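PDB 3WQB: aeromonas extracellular serine protease, which cleaves peptide bonds after paired basic residues, one of them lysine, as a secreted calcium-binding furin-type serine protease that activates the host plasma kallikrein/kinin system. Local coordinates for residues V436-Q441 / T464-L470; R371-H376 / W407-Y412. The protein carries 1 engineered substitution. All blocks are in the same frame, centred on the assembly; numbering follows the deposited sequence.

Contact 1: residues V436-Q441 / T464-L470; sequences VQLPWQ and TRIATPL
This is an apolar contact between the two sheets of the P-domain β-sandwich: V436 and L438 from the strand at 436-444 face I466, T468 and L470, which belong to the end of the strand at 460-466 and the loop beyond it, leading to strand 471-482. The two segments run antiparallel across the gap, but each bonds within its own layer, V436, L438 and Q441 to the strand at 583-595, T464 to W547 and I466 to G545.

L438 is the hub. With CG anti to the carbonyl carbon (chi1 -67°), its fork opens onto the facing segment, and the three touching atoms each find a different partner. CD1 meets I466 CG2 at 3.8 Å, CD2 slides past the side chain of T468 with T468 CB 4.0 Å away, and L438 CG is met tip to tip by L470 CD2 at 4.0 Å. The other methyl of L470, CD1, lies 3.9 Å from V436 CB and nearly as close to both V436 methyls. L470 thus spreads its fork over two residues, which suits a branched residue such as leucine, while the β-branched V436 offers a broad, short surface.

At the far end the Q441 side chain packs along I466 CD1 and comes near the T464 hydroxyl. A long, flexible polar residue suits this partly exposed margin.

L438, I466 and L470 fill the interior between the layers, with V436 and the polar groups toward the margin. Cohesion between these two segments therefore probably comes from burying methyl groups more than from directed bonds.

Contact 2: residues R371-H376 / W407-Y412; sequences RVDAKH and WFSPTY
The phenol oxygen OH of Y412 is gripped twice: it donates to D373 OD2 over 2.6 Å, approaching the anti side of the carboxylate, and accepts from the backbone N of R267. Tyrosine suits this place because its hydroxyl crosses to the loop while its ring stays buried. One ring face carries V372 CG2 in a CH-pi contact, 4.0 Å from the ring centroid, and T411 CG2 covers the opposite face.

D373 also starts a type I turn that places H376. The imidazole ND1 of H376 bonds back to D373 O at 2.8 Å, almost in the ring plane, and the backbone N of H376 shares that carbonyl. Held this way, H376 turns a face to the edge of Y412 in an offset edge-to-face pair, planes 83° apart. At its other nitrogen a water bridges the segments, 2.8 Å from H376 NE2 and 2.7 Å from T411 OG1.

Nearer the surface, R371 bends at chi3 (39°), which lays its guanidinium flat on the indole of W407, planes only 8° apart. Its CZ sits 3.9 Å from the centroid of the five-membered ring, a cation-pi stack, and CD rests over the same face.

The loop after helix 358-368 is thus fastened to strand 407-408 and the loop that follows it by directional chemistry: aromatic faces and a short hydrogen bond fix orientation where neither segment has much regular structure to do so.

How the contacts relate
Contact 1 belongs to the P-domain sandwich, about 27 Å from the centre of the chain, whereas contact 2 lies about 15 Å from it, among loops that pack against strand 255-261 of the catalytic domain's parallel sheet. Their centres are 29 Å apart and their nearest atoms about 17 Å. Contact 1 joins strands 436-444 and 460-466; contact 2 joins the loop after helix 358-368 to strand 407-408. Each is partly buried, with an inner part and a more open margin. Their chemistry differs with the place: facing sheet layers already bonded within themselves are joined mainly by aliphatic side chains, while the irregular loops of contact 2 rely on aromatic, charged and water-mediated interactions.

Contact 1: residues V436-Q441 / T464-L470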
loop_
_atom_site.group_PDB
_atom_site.type_symbol
_atom_site.label_atom_id
_atom_site.label_comp_id
_atom_site.label_asym_id
_atom_site.label_seq_id
_atom_site.Cartn_x
_atom_site.Cartn_y
_atom_site.Cartn_z
ATOM N N VAL A 436 16.823 -10.061 11.821
ATOM C CA VAL A 436 16.971 -11.473 11.529
ATOM C C VAL A 436 15.730 -11.907 10.763
ATOM O O VAL A 436 14.592 -11.693 11.204
ATOM C CB VAL A 436 17.088 -12.300 12.830
ATOM C CG1 VAL A 436 17.099 -13.793 12.522
ATOM C CG2 VAL A 436 18.345 -11.906 13.601
ATOM N N GLN A 437 15.955 -12.495 9.596
ATOM C CA GLN A 437 14.885 -13.070 8.795
ATOM C C GLN A 437 15.033 -14.584 8.867
ATOM O O GLN A 437 15.932 -15.168 8.234
ATOM C CB GLN A 437 14.995 -12.581 7.352
ATOM C CG GLN A 437 14.921 -11.073 7.230
ATOM C CD GLN A 437 15.146 -10.599 5.822
ATOM O OE1 GLN A 437 14.340 -10.876 4.938
ATOM N NE2 GLN A 437 16.240 -9.881 5.602
ATOM N N LEU A 438 14.174 -15.221 9.658
ATOM C CA LEU A 438 14.279 -16.660 9.833
ATOM C C LEU A 438 13.966 -17.361 8.519
ATOM O O LEU A 438 13.169 -16.866 7.724
ATOM C CB LEU A 438 13.352 -17.165 10.947
ATOM C CG LEU A 438 13.667 -16.742 12.382
ATOM C CD1 LEU A 438 12.683 -17.378 13.343
ATOM C CD2 LEU A 438 15.093 -17.115 12.778
ATOM N N PRO A 439 14.601 -18.518 8.275
ATOM C CA PRO A 439 14.261 -19.265 7.072
ATOM C C PRO A 439 12.767 -19.594 7.034
ATOM O O PRO A 439 12.163 -19.859 8.078
ATOM C CB PRO A 439 15.084 -20.550 7.212
ATOM C CG PRO A 439 16.212 -20.184 8.112
ATOM C CD PRO A 439 15.657 -19.175 9.066
ATOM N N TRP A 440 12.185 -19.547 5.841
ATOM C CA TRP A 440 10.815 -20.010 5.638
ATOM C C TRP A 440 10.703 -21.448 6.142
ATOM O O TRP A 440 11.598 -22.275 5.897
ATOM C CB TRP A 440 10.449 -19.979 4.156
ATOM C CG TRP A 440 10.146 -18.629 3.582
ATOM C CD1 TRP A 440 10.983 -17.851 2.840
ATOM C CD2 TRP A 440 8.903 -17.913 3.670
ATOM N NE1 TRP A 440 10.352 -16.691 2.474
ATOM C CE2 TRP A 440 9.069 -16.706 2.960
ATOM C CE3 TRP A 440 7.674 -18.171 4.291
ATOM C CZ2 TRP A 440 8.050 -15.751 2.856
ATOM C CZ3 TRP A 440 6.657 -17.231 4.176
ATOM C CH2 TRP A 440 6.852 -16.035 3.465
ATOM N N GLN A 441 9.632 -21.719 6.882
ATOM C CA GLN A 441 9.285 -23.068 7.295
ATOM C C GLN A 441 8.018 -23.458 6.566
ATOM O O GLN A 441 6.969 -22.825 6.753
ATOM C CB GLN A 441 9.062 -23.152 8.805
ATOM C CG GLN A 441 10.331 -23.037 9.588
ATOM C CD GLN A 441 10.201 -23.439 11.045
ATOM O OE1 GLN A 441 9.174 -23.973 11.508
ATOM N NE2 GLN A 441 11.258 -23.188 11.784
ATOM N N THR A 464 3.110 -25.219 13.301
ATOM C CA THR A 464 4.554 -25.407 13.187
ATOM C C THR A 464 5.245 -24.782 14.391
ATOM O O THR A 464 4.752 -23.810 14.967
ATOM C CB THR A 464 5.108 -24.826 11.856
ATOM O OG1 THR A 464 6.464 -25.248 11.655
ATOM C CG2 THR A 464 5.056 -23.301 11.836
ATOM N N ARG A 465 6.388 -25.334 14.770
ATOM C CA ARG A 465 7.175 -24.777 15.860
ATOM C C ARG A 465 8.330 -23.940 15.334
ATOM O O ARG A 465 9.067 -24.362 14.442
ATOM C CB ARG A 465 7.727 -25.885 16.764
ATOM C CG ARG A 465 8.461 -25.338 17.977
ATOM C CD ARG A 465 8.801 -26.416 18.988
ATOM N NE ARG A 465 9.477 -25.840 20.155
ATOM C CZ ARG A 465 10.793 -25.702 20.298
ATOM N NH1 ARG A 465 11.635 -26.106 19.351
ATOM N NH2 ARG A 465 11.271 -25.147 21.406
ATOM N N ILE A 466 8.477 -22.747 15.901
ATOM C CA ILE A 466 9.672 -21.936 15.687
ATOM C C ILE A 466 10.588 -22.142 16.895
ATOM O O ILE A 466 10.202 -21.852 18.033
ATOM C CB ILE A 466 9.308 -20.431 15.501
ATOM C CG1 ILE A 466 8.480 -20.210 14.218
ATOM C CG2 ILE A 466 10.560 -19.543 15.562
ATOM C CD1 ILE A 466 9.226 -20.407 12.907
ATOM N N ALA A 467 11.794 -22.654 16.652
ATOM C CA ALA A 467 12.703 -23.008 17.745
ATOM C C ALA A 467 13.518 -21.830 18.253
ATOM O O ALA A 467 13.868 -21.779 19.437
ATOM C CB ALA A 467 13.635 -24.134 17.312
ATOM N N THR A 468 13.809 -20.896 17.349
ATOM C CA THR A 468 14.746 -19.802 17.603
ATOM C C THR A 468 14.133 -18.792 18.557
ATOM O O THR A 468 13.000 -18.336 18.336
ATOM C CB THR A 468 15.156 -19.079 16.286
ATOM O OG1 THR A 468 15.584 -20.047 15.321
ATOM C CG2 THR A 468 16.296 -18.089 16.520
ATOM N N PRO A 469 14.875 -18.437 19.622
ATOM C CA PRO A 469 14.433 -17.293 20.391
ATOM C C PRO A 469 14.616 -16.061 19.519
ATOM O O PRO A 469 15.710 -15.810 18.997
ATOM C CB PRO A 469 15.380 -17.281 21.600
ATOM C CG PRO A 469 16.603 -17.979 21.142
ATOM C CD PRO A 469 16.144 -18.998 20.131
ATOM N N LEU A 470 13.520 -15.352 19.299
ATOM C CA LEU A 470 13.554 -14.098 18.560
ATOM C C LEU A 470 12.414 -13.225 19.029
ATOM O O LEU A 470 11.331 -13.731 19.324
ATOM C CB LEU A 470 13.410 -14.356 17.056
ATOM C CG LEU A 470 14.025 -13.321 16.115
ATOM C CD1 LEU A 470 15.550 -13.385 16.189
ATOM C CD2 LEU A 470 13.561 -13.527 14.675
#

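Contact 2: residues R371-H376 / W407-Y412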
loop_
_atom_site.group_PDB
_atom_site.type_symbol
_atom_site.label_atom_id
_atom_site.label_comp_id
_atom_site.label_asym_id
_atom_site.label_seq_id
_atom_site.Cartn_x
_atom_site.Cartn_y
_atom_site.Cartn_z
ATOM N N ARG A 371 -4.150 5.670 20.024
ATOM C CA ARG A 371 -5.221 4.682 19.904
ATOM C C ARG A 371 -6.574 5.364 19.651
ATOM O O ARG A 371 -7.446 5.420 20.522
ATOM C CB ARG A 371 -5.248 3.784 21.147
ATOM C CG ARG A 371 -6.071 2.498 20.982
ATOM C CD ARG A 371 -5.717 1.391 21.989
ATOM N NE ARG A 371 -5.436 1.880 23.342
ATOM C CZ ARG A 371 -6.265 1.796 24.381
ATOM N NH1 ARG A 371 -7.459 1.227 24.259
ATOM N NH2 ARG A 371 -5.893 2.285 25.555
ATOM N N VAL A 372 -6.732 5.898 18.443
ATOM C CA VAL A 372 -7.975 6.550 18.049
ATOM C C VAL A 372 -9.101 5.529 17.949
ATOM O O VAL A 372 -8.854 4.327 17.768
ATOM C CB VAL A 372 -7.824 7.263 16.694
ATOM C CG1 VAL A 372 -6.962 8.507 16.838
ATOM C CG2 VAL A 372 -7.267 6.308 15.636
ATOM N N ASP A 373 -10.343 5.996 18.070
ATOM C CA ASP A 373 -11.510 5.151 17.870
ATOM C C ASP A 373 -11.386 3.895 18.738
ATOM O O ASP A 373 -11.553 2.764 18.265
ATOM C CB ASP A 373 -11.644 4.794 16.386
ATOM C CG ASP A 373 -13.001 4.211 16.030
ATOM O OD1 ASP A 373 -13.953 4.306 16.833
ATOM O OD2 ASP A 373 -13.106 3.654 14.920
ATOM N N ALA A 374 -11.127 4.116 20.023
ATOM C CA ALA A 374 -10.675 3.053 20.920
ATOM C C ALA A 374 -11.703 1.958 21.143
ATOM O O ALA A 374 -11.347 0.832 21.489
ATOM C CB ALA A 374 -10.264 3.648 22.262
ATOM N N LYS A 375 -12.973 2.285 20.949
ATOM C CA LYS A 375 -14.043 1.357 21.284
ATOM C C LYS A 375 -14.670 0.685 20.068
ATOM O O LYS A 375 -15.645 -0.044 20.213
ATOM C CB LYS A 375 -15.139 2.066 22.090
ATOM C CG LYS A 375 -14.679 2.756 23.367
ATOM C CD LYS A 375 -15.695 3.825 23.785
ATOM C CE LYS A 375 -15.669 5.053 22.865
ATOM N NZ LYS A 375 -16.712 6.047 23.225
ATOM N N HIS A 376 -14.146 0.922 18.865
ATOM C CA HIS A 376 -14.799 0.343 17.686
ATOM C C HIS A 376 -14.873 -1.179 17.815
ATOM O O HIS A 376 -13.945 -1.823 18.299
ATOM C CB HIS A 376 -14.177 0.820 16.365
ATOM C CG HIS A 376 -12.877 0.163 16.009
ATOM N ND1 HIS A 376 -11.669 0.553 16.548
ATOM C CD2 HIS A 376 -12.594 -0.834 15.136
ATOM C CE1 HIS A 376 -10.700 -0.191 16.041
ATOM N NE2 HIS A 376 -11.233 -1.035 15.174
ATOM N N TRP A 407 -0.748 -2.348 21.529
ATOM C CA TRP A 407 -2.098 -2.248 21.001
ATOM C C TRP A 407 -2.043 -2.249 19.486
ATOM O O TRP A 407 -1.222 -1.552 18.879
ATOM C CB TRP A 407 -2.765 -0.960 21.472
ATOM C CG TRP A 407 -3.240 -1.019 22.890
ATOM C CD1 TRP A 407 -2.604 -0.525 23.992
ATOM C CD2 TRP A 407 -4.465 -1.593 23.354
ATOM N NE1 TRP A 407 -3.356 -0.760 25.117
ATOM C CE2 TRP A 407 -4.507 -1.409 24.756
ATOM C CE3 TRP A 407 -5.534 -2.243 22.721
ATOM C CZ2 TRP A 407 -5.576 -1.865 25.540
ATOM C CZ3 TRP A 407 -6.598 -2.684 23.497
ATOM C CH2 TRP A 407 -6.612 -2.487 24.893
ATOM N N PHE A 408 -2.959 -2.988 18.867
ATOM C CA PHE A 408 -2.983 -3.087 17.410
ATOM C C PHE A 408 -4.403 -3.322 16.925
ATOM O O PHE A 408 -5.173 -4.031 17.572
ATOM C CB PHE A 408 -2.083 -4.242 16.934
ATOM C CG PHE A 408 -2.012 -4.365 15.435
ATOM C CD1 PHE A 408 -1.130 -3.565 14.712
ATOM C CD2 PHE A 408 -2.832 -5.258 14.742
ATOM C CE1 PHE A 408 -1.065 -3.640 13.320
ATOM C CE2 PHE A 408 -2.774 -5.347 13.340
ATOM C CZ PHE A 408 -1.886 -4.529 12.631
ATOM N N SER A 409 -4.731 -2.730 15.778
ATOM C CA SER A 409 -5.981 -3.046 15.091
ATOM C C SER A 409 -5.717 -3.129 13.584
ATOM O O SER A 409 -4.840 -2.434 13.069
ATOM C CB SER A 409 -7.051 -2.000 15.404
ATOM O OG SER A 409 -6.678 -0.719 14.911
ATOM N N PRO A 410 -6.466 -3.980 12.866
ATOM C CA PRO A 410 -6.284 -4.000 11.415
ATOM C C PRO A 410 -6.747 -2.699 10.751
ATOM O O PRO A 410 -6.306 -2.387 9.649
ATOM C CB PRO A 410 -7.148 -5.188 10.964
ATOM C CG PRO A 410 -8.151 -5.348 12.058
ATOM C CD PRO A 410 -7.418 -5.022 13.307
ATOM N N THR A 411 -7.624 -1.941 11.412
ATOM C CA THR A 411 -8.071 -0.671 10.847
ATOM C C THR A 411 -6.998 0.421 10.945
ATOM O O THR A 411 -6.745 1.133 9.965
ATOM C CB THR A 411 -9.393 -0.213 11.493
ATOM O OG1 THR A 411 -10.402 -1.182 11.206
ATOM C CG2 THR A 411 -9.822 1.138 10.950
ATOM N N TYR A 412 -6.389 0.558 12.119
ATOM C CA TYR A 412 -5.492 1.678 12.398
ATOM C C TYR A 412 -4.029 1.271 12.568
ATOM O O TYR A 412 -3.183 2.119 12.850
ATOM C CB TYR A 412 -5.986 2.434 13.647
ATOM C CG TYR A 412 -7.412 2.904 13.525
ATOM C CD1 TYR A 412 -7.737 3.973 12.696
ATOM C CD2 TYR A 412 -8.433 2.269 14.218
ATOM C CE1 TYR A 412 -9.038 4.399 12.562
ATOM C CE2 TYR A 412 -9.743 2.686 14.092
ATOM C CZ TYR A 412 -10.036 3.758 13.258
ATOM O OH TYR A 412 -11.332 4.196 13.115
HETATM O O HOH W 1 -9.874 -2.685 13.395
#